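Local coordinates for Lin1944 protein (PDB 3D7L), which is of unknown function but belongs to the short-chain dehydrogenase/reductase family and is probably an oxidoreductase with a Rossmann fold, at residues Lys5-Gly10 with Ile30-His35. Residues are numbered along the deposited sequence; the frame is centred on the assembly and turned at random.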
# COMPACT_ATOMS: atom_id res chain seq x y z
N LYS D 5 -11.46 -10.35 -25.49
CA LYS D 5 -11.24 -8.92 -25.66
C LYS D 5 -10.53 -8.39 -24.41
O LYS D 5 -10.99 -8.60 -23.30
CB LYS D 5 -12.57 -8.22 -25.85
CG LYS D 5 -12.47 -6.85 -26.49
CD LYS D 5 -13.83 -6.41 -27.04
CE LYS D 5 -13.82 -4.91 -27.41
NZ LYS D 5 -15.09 -4.45 -28.08
N ILE D 6 -9.41 -7.68 -24.60
CA ILE D 6 -8.58 -7.20 -23.50
C ILE D 6 -8.31 -5.69 -23.59
O ILE D 6 -7.88 -5.18 -24.63
CB ILE D 6 -7.22 -7.95 -23.44
CG1 ILE D 6 -7.44 -9.46 -23.29
CG2 ILE D 6 -6.35 -7.42 -22.31
CD1 ILE D 6 -6.20 -10.29 -23.53
N LEU D 7 -8.57 -4.99 -22.49
CA LEU D 7 -8.19 -3.58 -22.40
C LEU D 7 -6.83 -3.50 -21.73
O LEU D 7 -6.65 -3.91 -20.57
CB LEU D 7 -9.23 -2.77 -21.60
CG LEU D 7 -8.90 -1.29 -21.36
CD1 LEU D 7 -8.88 -0.48 -22.66
CD2 LEU D 7 -9.89 -0.67 -20.34
N LEU D 8 -5.86 -2.99 -22.48
CA LEU D 8 -4.50 -2.90 -21.99
C LEU D 8 -4.14 -1.44 -21.75
O LEU D 8 -3.97 -0.68 -22.72
CB LEU D 8 -3.52 -3.56 -22.97
CG LEU D 8 -2.01 -3.43 -22.74
CD1 LEU D 8 -1.57 -3.85 -21.34
CD2 LEU D 8 -1.25 -4.22 -23.80
N ILE D 9 -4.05 -1.07 -20.48
CA ILE D 9 -3.71 0.32 -20.10
C ILE D 9 -2.21 0.37 -19.87
O ILE D 9 -1.68 -0.41 -19.08
CB ILE D 9 -4.49 0.79 -18.82
CG1 ILE D 9 -6.00 0.72 -19.09
CG2 ILE D 9 -4.15 2.26 -18.46
CD1 ILE D 9 -6.79 -0.05 -18.07
N GLY D 10 -1.54 1.29 -20.58
CA GLY D 10 -0.07 1.43 -20.47
C GLY D 10 0.66 0.74 -21.61
O GLY D 10 1.85 0.46 -21.50
N ILE D 30 -7.43 -3.82 -27.02
CA ILE D 30 -7.76 -2.41 -27.09
C ILE D 30 -6.73 -1.70 -26.22
O ILE D 30 -6.59 -2.03 -25.04
CB ILE D 30 -9.15 -2.17 -26.49
CG1 ILE D 30 -10.20 -3.06 -27.17
CG2 ILE D 30 -9.51 -0.65 -26.55
CD1 ILE D 30 -11.57 -2.90 -26.58
N THR D 31 -6.02 -0.74 -26.78
CA THR D 31 -4.95 -0.10 -26.03
C THR D 31 -5.46 1.19 -25.40
O THR D 31 -6.37 1.82 -25.94
CB THR D 31 -3.71 0.19 -26.90
OG1 THR D 31 -4.06 1.09 -27.95
CG2 THR D 31 -3.10 -1.12 -27.49
N ALA D 32 -4.87 1.57 -24.27
CA ALA D 32 -5.23 2.79 -23.60
C ALA D 32 -4.00 3.43 -22.97
O ALA D 32 -3.09 2.74 -22.53
CB ALA D 32 -6.26 2.51 -22.53
N GLY D 33 -3.96 4.75 -22.94
CA GLY D 33 -2.85 5.46 -22.31
C GLY D 33 -3.23 6.92 -22.13
O GLY D 33 -4.33 7.33 -22.50
N ARG D 34 -2.31 7.71 -21.58
CA ARG D 34 -2.58 9.13 -21.36
C ARG D 34 -2.69 9.93 -22.66
O ARG D 34 -3.63 10.72 -22.87
CB ARG D 34 -1.49 9.74 -20.47
CG ARG D 34 -1.72 11.21 -20.14
CD ARG D 34 -2.94 11.43 -19.25
NE ARG D 34 -3.48 12.76 -19.45
CZ ARG D 34 -2.99 13.87 -18.89
NH1 ARG D 34 -1.95 13.79 -18.07
NH2 ARG D 34 -3.54 15.04 -19.16
N HIS D 35 -1.70 9.72 -23.53
CA HIS D 35 -1.61 10.48 -24.76
C HIS D 35 -1.64 9.56 -25.99
O HIS D 35 -1.52 10.03 -27.11
CB HIS D 35 -0.33 11.33 -24.74
CG HIS D 35 -0.33 12.39 -23.68
ND1 HIS D 35 0.54 12.37 -22.61
CD2 HIS D 35 -1.11 13.49 -23.52
CE1 HIS D 35 0.30 13.42 -21.84
NE2 HIS D 35 -0.69 14.12 -22.37
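Leu7 reaches across to the neighbouring parallel strand with one methyl, CD1, which lies 3.9 Å from Ile30 CG2 and 4.0 Å from Ala32 CB. Its CG lies anti to the backbone N (chi1 176°), beside the carbonyl carbon, and chi2 of 66° places CD1 near two residues that share its face of the sheet. Ile30 meets it obliquely, turning CG2 to Leu7. Further along, Ile9 CG1 rests 3.9 Å from Ala32 CB, so the small alanine is touched by both Leu7 and Ile9. Helix 46-56 covers Leu7 with Met52, Tyr53 and Val56, the last also against Ile30. Leu8 and Thr31 point to the other face, where both touch Lys20 of helix 14-23. Four backbone N-H...O hydrogen bonds join the strands: Ile30 N to Ile6 O, Leu8 N to Ile30 O (2.8 Å), Ala32 N to Leu8 O and Gly10 N to Ala32 O. The third is the most bent, 139° at the hydrogen. These are the two strands of the first beta-alpha-beta unit of the Rossmann fold. Register is thus set by the backbone hydrogen bonds, while Leu7, Ile9, Ile30 and Ala32 meet one another through apolar side-chain carbons.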